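Local coordinates for protein endoglucanase E-5 (Thermobifida fusca, PDB 2CKS) that cleaves internal beta-1,4-glucosidic linkages in cellulose, lichenin and cereal beta-D-glucans, as the family 5 glycoside hydrolase catalytic domain of a longer cellulase, at residues A[64-69]-A[112-117]. Numbering follows the deposited sequence.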
ATOM      1  N   MET A  64       1.073  -9.315  -1.008  1.00  6.46           N
ATOM      2  CA  MET A  64       1.397 -10.724  -0.854  1.00  6.35           C
ATOM      3  C   MET A  64       1.099 -11.170   0.571  1.00  5.87           C
ATOM      4  O   MET A  64       1.855 -10.882   1.497  1.00  5.65           O
ATOM      5  CB  MET A  64       2.871 -10.962  -1.169  1.00  6.37           C
ATOM      6  CG  MET A  64       3.293 -12.438  -1.111  1.00  7.37           C
ATOM      7  SD  MET A  64       5.030 -12.657  -1.474  1.00  8.62           S
ATOM      8  CE  MET A  64       5.751 -12.059   0.067  1.00  8.58           C
ATOM      9  N   TYR A  65      -0.020 -11.864   0.745  1.00  5.91           N
ATOM     10  CA  TYR A  65      -0.334 -12.499   2.013  1.00  5.87           C
ATOM     11  C   TYR A  65       0.723 -13.553   2.316  1.00  6.00           C
ATOM     12  O   TYR A  65       1.331 -14.117   1.413  1.00  6.62           O
ATOM     13  CB  TYR A  65      -1.684 -13.192   1.964  1.00  6.33           C
ATOM     14  CG  TYR A  65      -2.910 -12.322   2.059  1.00  6.90           C
ATOM     15  CD1 TYR A  65      -3.244 -11.437   1.046  1.00  8.60           C
ATOM     16  CD2 TYR A  65      -3.765 -12.424   3.148  1.00  9.31           C
ATOM     17  CE1 TYR A  65      -4.389 -10.671   1.108  1.00  9.18           C
ATOM     18  CE2 TYR A  65      -4.918 -11.653   3.224  1.00 10.08           C
ATOM     19  CZ  TYR A  65      -5.220 -10.783   2.197  1.00 10.88           C
ATOM     20  OH  TYR A  65      -6.358 -10.010   2.254  1.00 13.12           O
ATOM     21  N   ILE A  66       0.944 -13.795   3.602  1.00  6.16           N
ATOM     22  CA  ILE A  66       1.940 -14.765   4.049  1.00  6.11           C
ATOM     23  C   ILE A  66       1.233 -16.043   4.496  1.00  6.35           C
ATOM     24  O   ILE A  66       1.553 -17.128   4.024  1.00  6.36           O
ATOM     25  CB  ILE A  66       2.807 -14.160   5.184  1.00  6.39           C
ATOM     26  CG1 ILE A  66       3.221 -12.713   4.856  1.00  7.30           C
ATOM     27  CG2 ILE A  66       4.019 -15.059   5.446  1.00  6.09           C
ATOM     28  CD1 ILE A  66       3.950 -12.535   3.562  1.00  7.27           C
ATOM     29  N   GLN A  67       0.266 -15.883   5.388  1.00  6.53           N
ATOM     30  CA  GLN A  67      -0.676 -16.937   5.724  1.00  6.96           C
ATOM     31  C   GLN A  67      -1.829 -16.896   4.708  1.00  7.40           C
ATOM     32  O   GLN A  67      -1.679 -16.311   3.638  1.00  7.19           O
ATOM     33  CB  GLN A  67      -1.134 -16.776   7.175  1.00  6.99           C
ATOM     34  CG  GLN A  67      -0.082 -17.252   8.178  1.00  7.48           C
ATOM     35  CD  GLN A  67       1.151 -16.357   8.258  1.00  6.48           C
ATOM     36  OE1 GLN A  67       1.036 -15.149   8.465  1.00  7.41           O
ATOM     37  NE2 GLN A  67       2.328 -16.954   8.107  1.00  6.73           N
ATOM     38  N   GLU A  68      -2.948 -17.556   5.004  1.00  8.46           N
ATOM     39  CA  GLU A  68      -4.124 -17.560   4.123  1.00  9.34           C
ATOM     40  C   GLU A  68      -3.765 -18.022   2.704  1.00  9.46           C
ATOM     41  O   GLU A  68      -4.186 -17.430   1.710  1.00  9.98           O
ATOM     42  CB  GLU A  68      -4.821 -16.193   4.151  1.00  9.74           C
ATOM     43  CG  GLU A  68      -5.177 -15.761   5.573  1.00 11.16           C
ATOM     44  CD  GLU A  68      -5.944 -14.458   5.656  1.00 12.74           C
ATOM     45  OE1 GLU A  68      -7.031 -14.349   5.034  1.00 15.21           O
ATOM     46  OE2 GLU A  68      -5.463 -13.540   6.354  1.00 13.95           O
ATOM     47  N   ASP A  69      -2.986 -19.100   2.642  1.00  9.58           N
ATOM     48  CA  ASP A  69      -2.569 -19.751   1.394  1.00  9.56           C
ATOM     49  C   ASP A  69      -1.565 -18.939   0.578  1.00  8.76           C
ATOM     50  O   ASP A  69      -1.368 -19.195  -0.612  1.00  8.65           O
ATOM     51  CB  ASP A  69      -3.788 -20.129   0.538  1.00 10.58           C
ATOM     52  CG  ASP A  69      -4.700 -21.116   1.241  1.00 13.82           C
ATOM     53  OD1 ASP A  69      -5.927 -20.890   1.245  1.00 19.86           O
ATOM     54  OD2 ASP A  69      -4.268 -22.139   1.811  1.00 19.81           O
ATOM     55  N   LEU A 112       8.757 -12.686  11.040  1.00  7.22           N
ATOM     56  CA  LEU A 112      10.023 -11.956  10.939  1.00  7.93           C
ATOM     57  C   LEU A 112      11.105 -12.721  10.180  1.00  8.17           C
ATOM     58  O   LEU A 112      11.766 -12.158   9.316  1.00  6.99           O
ATOM     59  CB  LEU A 112      10.550 -11.594  12.334  1.00  8.16           C
ATOM     60  CG  LEU A 112      11.945 -10.949  12.335  1.00  8.90           C
ATOM     61  CD1 LEU A 112      11.935  -9.641  11.578  1.00  9.83           C
ATOM     62  CD2 LEU A 112      12.436 -10.742  13.752  1.00 11.06           C
ATOM     63  N   ASP A 113      11.310 -13.987  10.522  1.00  9.00           N
ATOM     64  CA  ASP A 113      12.358 -14.789   9.891  1.00 10.05           C
ATOM     65  C   ASP A 113      12.127 -14.878   8.381  1.00  9.49           C
ATOM     66  O   ASP A 113      13.057 -14.670   7.598  1.00  9.74           O
ATOM     67  CB  ASP A 113      12.424 -16.187  10.520  1.00 10.84           C
ATOM     68  CG  ASP A 113      13.689 -16.948  10.156  1.00 14.05           C
ATOM     69  OD1 ASP A 113      14.771 -16.329  10.074  1.00 16.05           O
ATOM     70  OD2 ASP A 113      13.689 -18.183   9.949  0.50 16.46           O
ATOM     71  N   ARG A 114      10.878 -15.136   7.980  1.00  8.95           N
ATOM     72  CA  ARG A 114      10.490 -15.140   6.567  1.00  8.75           C
ATOM     73  C   ARG A 114      10.687 -13.779   5.924  1.00  7.92           C
ATOM     74  O   ARG A 114      11.127 -13.693   4.782  1.00  7.80           O
ATOM     75  CB  ARG A 114       9.014 -15.510   6.402  1.00  9.01           C
ATOM     76  CG  ARG A 114       8.738 -16.977   6.374  1.00 10.78           C
ATOM     77  CD  ARG A 114       7.269 -17.273   6.182  1.00 12.17           C
ATOM     78  NE  ARG A 114       6.554 -17.114   7.441  1.00 13.50           N
ATOM     79  CZ  ARG A 114       6.335 -18.090   8.305  1.00 14.09           C
ATOM     80  NH1 ARG A 114       6.778 -19.317   8.051  1.00 15.91           N
ATOM     81  NH2 ARG A 114       5.684 -17.835   9.435  1.00 13.94           N
ATOM     82  N   ALA A 115      10.323 -12.724   6.645  1.00  7.29           N
ATOM     83  CA  ALA A 115      10.395 -11.364   6.112  1.00  7.08           C
ATOM     84  C   ALA A 115      11.835 -10.984   5.799  1.00  7.43           C
ATOM     85  O   ALA A 115      12.118 -10.382   4.764  1.00  7.42           O
ATOM     86  CB  ALA A 115       9.788 -10.372   7.091  1.00  7.00           C
ATOM     87  N   LYS A 116      12.754 -11.370   6.675  1.00  8.51           N
ATOM     88  CA  LYS A 116      14.162 -11.078   6.451  1.00  9.02           C
ATOM     89  C   LYS A 116      14.651 -11.797   5.200  1.00  8.66           C
ATOM     90  O   LYS A 116      15.375 -11.225   4.407  1.00  8.66           O
ATOM     91  CB  LYS A 116      15.017 -11.496   7.647  1.00  9.19           C
ATOM     92  CG  LYS A 116      14.836 -10.656   8.878  1.00 11.38           C
ATOM     93  CD  LYS A 116      15.832 -11.097   9.949  1.00 13.76           C
ATOM     94  CE  LYS A 116      15.766 -10.239  11.184  1.00 16.76           C
ATOM     95  NZ  LYS A 116      16.785 -10.694  12.182  1.00 19.70           N
ATOM     96  N   THR A 117      14.254 -13.052   5.022  1.00  8.72           N
ATOM     97  CA  THR A 117      14.651 -13.815   3.846  1.00  9.28           C
ATOM     98  C   THR A 117      14.096 -13.204   2.563  1.00  8.10           C
ATOM     99  O   THR A 117      14.819 -13.013   1.590  1.00  8.24           O
ATOM    100  CB  THR A 117      14.188 -15.257   3.996  1.00  9.84           C
ATOM    101  OG1 THR A 117      14.892 -15.844   5.094  1.00 12.52           O
ATOM    102  CG2 THR A 117      14.570 -16.115   2.789  1.00 11.65           C
TER
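The side-chain amide of Gln67 is gripped at both ends, its OE1 accepting a hydrogen bond from Asn111 ND2 and its NE2 donating one to Glu72 OE1, and beside this fixed group lies the guanidinium of Arg114. Gln67 NE2 stands 3.7 Å from Arg114 NH2, two nitrogens that meet by packing rather than by bonding, with the amide and guanidinium planes turned 63° apart. What ties the two together is a third residue: Arg114 NH2 bonds to Asn111 OD1, so a single asparagine side chain uses its oxygen for the arginine and its nitrogen for the glutamine. Next to the amide, a methyl packs on the shaft of the same arginine. Ile66 CG2 approaches Arg114 NE obliquely at 3.8 Å and lies 4.0 Å from CD of the same arginine, the two side chains running alongside each other and pointing opposite ways. This methyl reaches the arginine because it sits anti to the backbone N of Ile66, while CG1 takes the place beside that nitrogen. In this eight-stranded TIM barrel the contact joins the loop that follows strand 59-65 to helix 112-126, which comes after the next strand, 95-101, whose Trp100 touches both Ile66 and Arg114; the side chain of Ile66 lies about 11 Å from that of Glu139, the probable proton donor. The Arg114 chain runs extended through chi2 (-179°) and then bends at chi3 (-79°), bringing its head round to Gln67. An alanine here is likely to leave Asn111 OD1 without this donor and to take the arginine shaft away from Ile66 CG2, opening a gap there and breaking the direct side-chain link between helix and loop.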